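Local coordinates for probable quinone reductase Qor (NADPH:quinone reductase) (Zeta-crystallin homolog protein) (Mycobacterium tuberculosis, PDB 4RVU), which probably transfers electrons from NADPH to quinones, as a zeta-crystallin-like quinone reductase, at residues G305-A310 / G326-L331; A38-V43 / T119-A124; Q218-G223 / A234-R239. All blocks are in the same frame, centred on the assembly; numbering follows the deposited sequence.

Overall arrangement
The enzyme illustrates a cofactor held between two folds. Contacts 1 and 2 are neighbours in the GroES-like part, their centres 9 Å apart, and they share a sheet: strand 40-42 pairs with strand 327-331, Leu330 N lying 2.7 Å from Ile41 O, while Arg306 NE and Glu121 OE2 form a salt bridge at 2.8 Å. Contact 3 belongs to the Rossmann-type nucleotide-binding part, on the other side of the chain's centre; its centre is about 32 Å from either of the others, with nearest atoms about 13 Å away. NADPH spans this gap, touching Gly326 of contact 1 and hydrogen-bonding to Gly223 of contact 3.

Contact 1 (G305-A310 / G326-L331); sequences GRYPLA and GSVVLL
Tyr307 lies opposite Leu330 and hydrogen-bonds to Val329 and Leu331, in the parallel strands of a beta-alpha-beta unit whose connecting helix is 312-320. Tyr307 N donates to Val329 O at 3.1 Å and Tyr307 O receives Leu331 N at 2.7 Å, whereas the bond from Gly305 N to Ser327 O is weak. The tight face carries Tyr307, Val328 and Leu330. With CG beside the backbone N (chi1 -58°), the tyrosine ring runs back toward Val328, bringing Tyr307 CE1 to 4.1 Å from Val328 CB, which lies at the ring edge; Val329 O also lies there, in the ring plane. Tyr307 CB rests 3.8 Å from Leu330 CD2, and a hydrogen bond from the phenol OH to Asp318 of the connecting helix helps fix the ring. The face of Arg306 is looser. Arg306 runs extended alongside Val329, Arg306 CG 4.1 Å from Val329 CG2, and reaches Glu121 in a salt bridge, on a side more open to solvent. Where the first strand gives way to a 3-10 turn, the ladder ends obliquely: Leu309 N meets Leu331 O at 3.0 Å, but from 54° above the carbonyl plane.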
loop_
_atom_site.group_PDB
_atom_site.type_symbol
_atom_site.label_atom_id
_atom_site.label_comp_id
_atom_site.label_asym_id
_atom_site.label_seq_id
_atom_site.Cartn_x
_atom_site.Cartn_y
_atom_site.Cartn_z
ATOM N N GLY A 305 13.111 24.811 -18.487
ATOM C CA GLY A 305 12.483 26.030 -18.963
ATOM C C GLY A 305 12.681 27.133 -17.958
ATOM O O GLY A 305 12.796 26.864 -16.764
ATOM N N ARG A 306 12.707 28.371 -18.442
ATOM C CA ARG A 306 12.938 29.538 -17.597
ATOM C C ARG A 306 11.919 30.620 -17.918
ATOM O O ARG A 306 11.607 30.856 -19.087
ATOM C CB ARG A 306 14.328 30.114 -17.863
ATOM C CG ARG A 306 15.471 29.182 -17.587
ATOM C CD ARG A 306 16.781 29.824 -18.009
ATOM N NE ARG A 306 17.931 28.999 -17.660
ATOM C CZ ARG A 306 18.397 28.012 -18.421
ATOM N NH1 ARG A 306 17.801 27.721 -19.575
ATOM N NH2 ARG A 306 19.457 27.309 -18.031
ATOM N N TYR A 307 11.421 31.277 -16.881
ATOM C CA TYR A 307 10.457 32.357 -17.018
ATOM C C TYR A 307 10.812 33.472 -16.050
ATOM O O TYR A 307 11.308 33.216 -14.943
ATOM C CB TYR A 307 9.046 31.872 -16.654
ATOM C CG TYR A 307 8.517 30.715 -17.461
ATOM C CD1 TYR A 307 8.923 29.409 -17.191
ATOM C CD2 TYR A 307 7.575 30.917 -18.467
ATOM C CE1 TYR A 307 8.423 28.339 -17.927
ATOM C CE2 TYR A 307 7.073 29.855 -19.206
ATOM C CZ TYR A 307 7.499 28.572 -18.926
ATOM O OH TYR A 307 6.998 27.518 -19.653
ATOM N N PRO A 308 10.541 34.724 -16.445
ATOM C CA PRO A 308 10.636 35.805 -15.461
ATOM C C PRO A 308 9.631 35.547 -14.334
ATOM O O PRO A 308 8.566 34.953 -14.590
ATOM C CB PRO A 308 10.236 37.051 -16.267
ATOM C CG PRO A 308 10.444 36.666 -17.734
ATOM C CD PRO A 308 10.105 35.198 -17.771
ATOM N N LEU A 309 9.969 35.965 -13.116
ATOM C CA LEU A 309 9.081 35.803 -11.970
ATOM C C LEU A 309 7.716 36.388 -12.270
ATOM O O LEU A 309 6.693 35.803 -11.920
ATOM C CB LEU A 309 9.680 36.464 -10.722
ATOM C CG LEU A 309 8.779 36.659 -9.496
ATOM C CD1 LEU A 309 8.286 35.324 -8.967
ATOM C CD2 LEU A 309 9.551 37.403 -8.419
ATOM N N ALA A 310 7.691 37.531 -12.951
ATOM C CA ALA A 310 6.419 38.188 -13.255
ATOM C C ALA A 310 5.542 37.367 -14.189
ATOM O O ALA A 310 4.331 37.605 -14.283
ATOM C CB ALA A 310 6.655 39.605 -13.830
ATOM N N GLY A 326 10.938 18.651 -18.389
ATOM C CA GLY A 326 11.787 18.733 -17.212
ATOM C C GLY A 326 11.351 19.776 -16.201
ATOM O O GLY A 326 10.179 20.192 -16.162
ATOM N N SER A 327 12.299 20.196 -15.369
ATOM C CA SER A 327 12.031 21.183 -14.332
ATOM C C SER A 327 12.022 22.567 -14.946
ATOM O O SER A 327 12.842 22.870 -15.819
ATOM C CB SER A 327 13.107 21.127 -13.251
ATOM O OG SER A 327 13.180 19.845 -12.646
ATOM N N VAL A 328 11.093 23.408 -14.505
ATOM C CA VAL A 328 11.145 24.806 -14.922
ATOM C C VAL A 328 11.308 25.707 -13.703
ATOM O O VAL A 328 10.922 25.335 -12.576
ATOM C CB VAL A 328 9.951 25.216 -15.822
ATOM C CG1 VAL A 328 9.848 24.292 -17.047
ATOM C CG2 VAL A 328 8.675 25.185 -15.050
ATOM N N VAL A 329 11.923 26.866 -13.924
ATOM C CA VAL A 329 12.213 27.805 -12.847
ATOM C C VAL A 329 11.714 29.194 -13.194
ATOM O O VAL A 329 11.620 29.551 -14.373
ATOM C CB VAL A 329 13.732 27.884 -12.515
ATOM C CG1 VAL A 329 14.242 26.577 -11.925
ATOM C CG2 VAL A 329 14.537 28.248 -13.751
ATOM N N LEU A 330 11.402 29.972 -12.156
ATOM C CA LEU A 330 11.102 31.391 -12.298
ATOM C C LEU A 330 12.355 32.166 -11.900
ATOM O O LEU A 330 13.060 31.780 -10.967
ATOM C CB LEU A 330 9.943 31.793 -11.392
ATOM C CG LEU A 330 8.628 31.065 -11.618
ATOM C CD1 LEU A 330 7.553 31.611 -10.671
ATOM C CD2 LEU A 330 8.193 31.186 -13.059
ATOM N N LEU A 331 12.651 33.241 -12.625
ATOM C CA LEU A 331 13.851 34.024 -12.372
ATOM C C LEU A 331 13.496 35.436 -11.896
ATOM O O LEU A 331 12.873 36.197 -12.636
ATOM C CB LEU A 331 14.689 34.103 -13.653
ATOM C CG LEU A 331 15.130 32.788 -14.288
ATOM C CD1 LEU A 331 15.828 33.066 -15.608
ATOM C CD2 LEU A 331 16.052 32.040 -13.354
#

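Contact 2 (A38-V43 / T119-A124); sequences AEAIGV and TSEVAA
Ser120 and Glu39 supply the direct polar link where the start of helix 120-140 packs on the sheet of the GroES-like domain. Ser120 OG donates to Glu39 OE1; the modelled 2.5 Å between them is very short, and that length is doubtful. The glutamate chain is extended beyond CG, so its carboxylate extends to the hydroxyl while Glu39 CB still lies against Ser120 CB. Arg90 also hydrogen-bonds to Ser120 OG. A second polar connection runs through water, which donates to Ala124 O at 2.9 Å and accepts only weakly from Val43 N. Within the second segment, Thr119 is the N-cap of the helix, its OG1 accepting from Val122 N at 3.2 Å.

Van der Waals contact does the rest, and small residues make it close. Ala40 CB sits 3.8 Å from Ala124 CB. Ala124 CB also lies 3.5 Å from Ala40 O. Gly42, without a side chain, lets its CA approach Ala124 O to 3.4 Å.

Glu39 and Ala40 together face Cys68 in a classic beta bulge, and both turn CB toward the helix. The opening turn, 120-124, runs 13° from parallel to strand 40-42, their axes 7.2 Å apart, while that strand pairs antiparallel with both 67-74 and 327-331. Ile41 points away from the helix, packing on Leu330, Leu309 and Tyr100.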
loop_
_atom_site.group_PDB
_atom_site.type_symbol
_atom_site.label_atom_id
_atom_site.label_comp_id
_atom_site.label_asym_id
_atom_site.label_seq_id
_atom_site.Cartn_x
_atom_site.Cartn_y
_atom_site.Cartn_z
ATOM N N ALA A 38 16.043 35.230 -3.192
ATOM C CA ALA A 38 15.909 34.291 -4.313
ATOM C C ALA A 38 16.862 34.541 -5.484
ATOM O O ALA A 38 17.056 35.687 -5.920
ATOM C CB ALA A 38 14.478 34.266 -4.808
ATOM N N GLU A 39 17.454 33.457 -5.982
ATOM C CA GLU A 39 18.201 33.488 -7.241
ATOM C C GLU A 39 17.480 32.694 -8.322
ATOM O O GLU A 39 17.542 33.031 -9.508
ATOM C CB GLU A 39 19.629 32.969 -7.033
ATOM C CG GLU A 39 20.452 33.918 -6.175
ATOM C CD GLU A 39 21.865 33.443 -5.917
ATOM O OE1 GLU A 39 22.240 32.340 -6.362
ATOM O OE2 GLU A 39 22.602 34.192 -5.252
ATOM N N ALA A 40 16.802 31.627 -7.913
ATOM C CA ALA A 40 15.986 30.833 -8.827
ATOM C C ALA A 40 14.848 30.203 -8.029
ATOM O O ALA A 40 15.038 29.766 -6.895
ATOM C CB ALA A 40 16.824 29.764 -9.517
ATOM N N ILE A 41 13.667 30.151 -8.627
ATOM C CA ILE A 41 12.472 29.710 -7.910
ATOM C C ILE A 41 11.880 28.514 -8.630
ATOM O O ILE A 41 11.635 28.569 -9.829
ATOM C CB ILE A 41 11.452 30.857 -7.852
ATOM C CG1 ILE A 41 12.034 32.021 -7.050
ATOM C CG2 ILE A 41 10.131 30.405 -7.223
ATOM C CD1 ILE A 41 11.414 33.352 -7.392
ATOM N N GLY A 42 11.631 27.428 -7.902
ATOM C CA GLY A 42 11.120 26.224 -8.532
ATOM C C GLY A 42 9.633 26.319 -8.822
ATOM O O GLY A 42 8.868 26.882 -8.043
ATOM N N VAL A 43 9.226 25.779 -9.962
ATOM C CA VAL A 43 7.808 25.624 -10.273
ATOM C C VAL A 43 7.419 24.160 -10.063
ATOM O O VAL A 43 8.121 23.251 -10.514
ATOM C CB VAL A 43 7.493 26.086 -11.713
ATOM C CG1 VAL A 43 6.029 25.821 -12.062
ATOM C CG2 VAL A 43 7.791 27.571 -11.849
ATOM N N THR A 119 24.748 25.222 -9.822
ATOM C CA THR A 119 24.164 26.547 -9.994
ATOM C C THR A 119 22.843 26.651 -9.258
ATOM O O THR A 119 22.197 25.642 -8.930
ATOM C CB THR A 119 23.895 26.919 -11.464
ATOM O OG1 THR A 119 22.893 26.043 -11.994
ATOM C CG2 THR A 119 25.162 26.826 -12.307
ATOM N N SER A 120 22.432 27.885 -9.004
ATOM C CA SER A 120 21.186 28.116 -8.284
ATOM C C SER A 120 19.985 27.648 -9.109
ATOM O O SER A 120 19.023 27.122 -8.550
ATOM C CB SER A 120 21.069 29.591 -7.911
ATOM O OG SER A 120 22.134 29.963 -7.045
ATOM N N GLU A 121 20.046 27.824 -10.431
ATOM C CA GLU A 121 18.986 27.339 -11.318
ATOM C C GLU A 121 18.833 25.827 -11.254
ATOM O O GLU A 121 17.714 25.305 -11.193
ATOM C CB GLU A 121 19.288 27.696 -12.774
ATOM C CG GLU A 121 18.977 29.112 -13.178
ATOM C CD GLU A 121 19.220 29.311 -14.660
ATOM O OE1 GLU A 121 19.971 28.503 -15.254
ATOM O OE2 GLU A 121 18.675 30.277 -15.225
ATOM N N VAL A 122 19.957 25.113 -11.288
ATOM C CA VAL A 122 19.908 23.654 -11.174
ATOM C C VAL A 122 19.380 23.227 -9.804
ATOM O O VAL A 122 18.548 22.332 -9.711
ATOM C CB VAL A 122 21.277 23.013 -11.478
ATOM C CG1 VAL A 122 21.275 21.544 -11.104
ATOM C CG2 VAL A 122 21.600 23.172 -12.970
ATOM N N ALA A 123 19.835 23.880 -8.739
ATOM C CA ALA A 123 19.337 23.570 -7.395
ATOM C C ALA A 123 17.815 23.731 -7.286
ATOM O O ALA A 123 17.130 22.898 -6.680
ATOM C CB ALA A 123 20.049 24.431 -6.347
ATOM N N ALA A 124 17.275 24.792 -7.874
ATOM C CA ALA A 124 15.827 25.045 -7.807
ATOM C C ALA A 124 15.073 24.192 -8.805
ATOM O O ALA A 124 13.835 24.141 -8.790
ATOM C CB ALA A 124 15.518 26.529 -8.037
HETATM O O HOH W 1 11.718 23.545 -10.708
#

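Contact 3 (Q218-G223 / A234-R239); sequences QAVYDG and ASLAVR. With NDP (NADPH dihydro-nicotinamide-adenine-dinucleotide phosphate), chain E.
Leu236 and Val220 form the apolar centre of this contact: the CD2 methyl of the leucine lies 3.9 Å from Val220 CG2, the two side chains meeting at a slant. Leu236 CD2 also comes 4.0 Å from Ala219 CA, so it covers backbone as well as side chain. Val220 CG1 stands opposite the backbone N (chi1 174°), which leaves CG2 beside that N as the branch that meets the leucine. A lighter touch joins Gln218 and Ala237, Gln218 NE2 to Ala237 CB at 4.1 Å. The glutamine starts off away from Ala237, but a bend at chi2 (69°) carries its amide back, while OE1 accepts from Thr148 N of the neighbouring strand and steadies the group.

Beyond this shell, strand 217-222 lies within the parallel sheet of a Rossmann-type fold, between strands 148-151 and 240-244, and Arg209 NH2 donates to both Leu236 O and Ala234 O, tying the incoming chain to helix 201-212. Val238 and Arg239 pack on Arg278 and Phe276 of the second subunit.

At the far end of the strand the character changes from apolar to polar. Gly223 O accepts a hydrogen bond of 2.8 Å from O3D, the 3'-hydroxyl of the nicotinamide ribose. Gly223, with no side chain, lies close against that ribose. Just before it, Asp222 OD1 receives the amides of Val224 and Gly225, which helps hold the turn after the strand. One end of the strand thus packs mainly by apolar contact, with the Gln218 amide bonded to Thr148, while at the other end the Gly223 carbonyl accepts from a ribose hydroxyl of NADPH.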
loop_
_atom_site.group_PDB
_atom_site.type_symbol
_atom_site.label_atom_id
_atom_site.label_comp_id
_atom_site.label_asym_id
_atom_site.label_seq_id
_atom_site.Cartn_x
_atom_site.Cartn_y
_atom_site.Cartn_z
ATOM N N GLN A 218 7.499 -4.286 -11.116
ATOM C CA GLN A 218 7.569 -4.397 -9.656
ATOM C C GLN A 218 6.930 -3.198 -8.953
ATOM O O GLN A 218 6.485 -3.298 -7.798
ATOM C CB GLN A 218 9.015 -4.584 -9.181
ATOM C CG GLN A 218 9.497 -6.030 -9.215
ATOM C CD GLN A 218 9.662 -6.560 -10.623
ATOM O OE1 GLN A 218 10.292 -5.918 -11.471
ATOM N NE2 GLN A 218 9.085 -7.734 -10.888
ATOM N N ALA A 219 6.898 -2.060 -9.642
ATOM C CA ALA A 219 6.278 -0.851 -9.101
ATOM C C ALA A 219 5.850 0.082 -10.227
ATOM O O ALA A 219 6.484 0.127 -11.280
ATOM C CB ALA A 219 7.235 -0.137 -8.165
ATOM N N VAL A 220 4.778 0.829 -9.999
ATOM C CA VAL A 220 4.416 1.917 -10.903
ATOM C C VAL A 220 4.535 3.221 -10.141
ATOM O O VAL A 220 4.010 3.345 -9.036
ATOM C CB VAL A 220 2.963 1.799 -11.383
ATOM C CG1 VAL A 220 2.581 3.041 -12.205
ATOM C CG2 VAL A 220 2.773 0.530 -12.197
ATOM N N TYR A 221 5.232 4.191 -10.719
ATOM C CA TYR A 221 5.242 5.531 -10.164
ATOM C C TYR A 221 4.328 6.396 -11.012
ATOM O O TYR A 221 4.682 6.776 -12.129
ATOM C CB TYR A 221 6.674 6.071 -10.122
ATOM C CG TYR A 221 7.559 5.260 -9.196
ATOM C CD1 TYR A 221 7.449 5.389 -7.813
ATOM C CD2 TYR A 221 8.486 4.360 -9.700
ATOM C CE1 TYR A 221 8.251 4.639 -6.952
ATOM C CE2 TYR A 221 9.304 3.614 -8.848
ATOM C CZ TYR A 221 9.180 3.763 -7.482
ATOM O OH TYR A 221 9.995 3.019 -6.653
ATOM N N ASP A 222 3.139 6.677 -10.484
ATOM C CA ASP A 222 2.086 7.367 -11.233
ATOM C C ASP A 222 1.846 8.762 -10.671
ATOM O O ASP A 222 1.284 8.926 -9.576
ATOM C CB ASP A 222 0.798 6.521 -11.221
ATOM C CG ASP A 222 -0.312 7.103 -12.092
ATOM O OD1 ASP A 222 -0.449 8.339 -12.187
ATOM O OD2 ASP A 222 -1.086 6.309 -12.671
ATOM N N GLY A 223 2.288 9.774 -11.414
ATOM C CA GLY A 223 2.087 11.159 -11.008
ATOM C C GLY A 223 1.030 11.851 -11.850
ATOM O O GLY A 223 0.864 13.072 -11.789
ATOM N N ALA A 234 -3.426 -2.189 -13.576
ATOM C CA ALA A 234 -3.445 -3.396 -14.414
ATOM C C ALA A 234 -2.064 -3.874 -14.874
ATOM O O ALA A 234 -1.937 -4.984 -15.404
ATOM C CB ALA A 234 -4.355 -3.182 -15.621
ATOM N N SER A 235 -1.038 -3.035 -14.709
ATOM C CA SER A 235 0.299 -3.367 -15.189
ATOM C C SER A 235 1.232 -4.004 -14.163
ATOM O O SER A 235 2.371 -4.337 -14.488
ATOM C CB SER A 235 0.969 -2.124 -15.781
ATOM O OG SER A 235 0.154 -1.550 -16.779
ATOM N N LEU A 236 0.754 -4.189 -12.933
ATOM C CA LEU A 236 1.625 -4.609 -11.830
ATOM C C LEU A 236 1.937 -6.100 -11.727
ATOM O O LEU A 236 1.096 -6.956 -12.008
ATOM C CB LEU A 236 1.024 -4.170 -10.500
ATOM C CG LEU A 236 1.181 -2.689 -10.194
ATOM C CD1 LEU A 236 0.166 -2.276 -9.147
ATOM C CD2 LEU A 236 2.594 -2.420 -9.699
ATOM N N ALA A 237 3.152 -6.399 -11.286
ATOM C CA ALA A 237 3.519 -7.764 -10.949
ATOM C C ALA A 237 2.788 -8.134 -9.669
ATOM O O ALA A 237 2.308 -7.252 -8.946
ATOM C CB ALA A 237 5.008 -7.880 -10.755
ATOM N N VAL A 238 2.697 -9.431 -9.390
ATOM C CA VAL A 238 2.055 -9.899 -8.157
ATOM C C VAL A 238 2.734 -9.262 -6.944
ATOM O O VAL A 238 3.969 -9.266 -6.843
ATOM C CB VAL A 238 2.097 -11.448 -8.046
ATOM C CG1 VAL A 238 1.594 -11.914 -6.666
ATOM C CG2 VAL A 238 1.273 -12.074 -9.156
ATOM N N ARG A 239 1.919 -8.698 -6.051
ATOM C CA ARG A 239 2.385 -8.056 -4.825
ATOM C C ARG A 239 3.212 -6.797 -5.094
ATOM O O ARG A 239 3.982 -6.351 -4.237
ATOM C CB ARG A 239 3.152 -9.044 -3.940
ATOM C CG ARG A 239 2.237 -10.132 -3.318
ATOM C CD ARG A 239 3.065 -11.241 -2.677
ATOM N NE ARG A 239 3.956 -10.719 -1.643
ATOM C CZ ARG A 239 4.972 -11.396 -1.109
ATOM N NH1 ARG A 239 5.232 -12.638 -1.500
ATOM N NH2 ARG A 239 5.724 -10.835 -0.176
HETATM P PA NDP E . 5.700 17.545 -14.483
HETATM O O1A NDP E . 6.909 18.342 -14.882
HETATM O O2A NDP E . 5.764 16.045 -14.501
HETATM O O5B NDP E . 4.454 18.018 -15.382
HETATM C C5B NDP E . 3.261 17.243 -15.420
HETATM C C4B NDP E . 3.361 16.289 -16.599
HETATM O O4B NDP E . 2.348 15.284 -16.538
HETATM C C3B NDP E . 3.144 17.011 -17.916
HETATM O O3B NDP E . 4.364 17.537 -18.440
HETATM C C2B NDP E . 2.560 15.936 -18.811
HETATM O O2B NDP E . 3.574 15.336 -19.605
HETATM C C1B NDP E . 1.961 14.910 -17.860
HETATM N N9A NDP E . 0.491 14.965 -18.024
HETATM C C8A NDP E . -0.295 13.952 -18.424
HETATM N N7A NDP E . -1.591 14.337 -18.490
HETATM C C5A NDP E . -1.646 15.631 -18.136
HETATM C C6A NDP E . -2.707 16.654 -17.995
HETATM N N6A NDP E . -3.998 16.354 -18.256
HETATM N N1A NDP E . -2.340 17.892 -17.601
HETATM C C2A NDP E . -1.057 18.196 -17.341
HETATM N N3A NDP E . -0.045 17.321 -17.449
HETATM C C4A NDP E . -0.270 16.044 -17.834
HETATM O O3 NDP E . 5.242 18.034 -13.026
HETATM P PN NDP E . 6.178 17.845 -11.736
HETATM O O1N NDP E . 7.446 17.151 -12.154
HETATM O O2N NDP E . 6.226 19.165 -11.014
HETATM O O5D NDP E . 5.321 16.824 -10.842
HETATM C C5D NDP E . 4.981 15.534 -11.343
HETATM C C4D NDP E . 3.769 14.997 -10.596
HETATM O O4D NDP E . 4.155 14.566 -9.293
HETATM C C3D NDP E . 2.725 16.076 -10.398
HETATM O O3D NDP E . 1.437 15.480 -10.546
HETATM C C2D NDP E . 2.904 16.530 -8.966
HETATM O O2D NDP E . 1.653 16.947 -8.417
HETATM C C1D NDP E . 3.426 15.274 -8.289
HETATM N N1N NDP E . 4.317 15.522 -7.155
HETATM C C2N NDP E . 4.073 14.882 -6.009
HETATM C C3N NDP E . 4.876 15.044 -4.890
HETATM C C7N NDP E . 4.537 14.299 -3.634
HETATM O O7N NDP E . 5.279 14.389 -2.671
HETATM N N7N NDP E . 3.436 13.551 -3.609
HETATM C C4N NDP E . 6.081 15.954 -4.924
HETATM C C5N NDP E . 6.243 16.579 -6.230
HETATM C C6N NDP E . 5.368 16.338 -7.284
HETATM P P2B NDP E . 3.192 14.415 -20.868
HETATM O O1X NDP E . 1.709 14.211 -20.739
HETATM O O2X NDP E . 3.596 15.234 -22.060
HETATM O O3X NDP E . 4.016 13.174 -20.685
#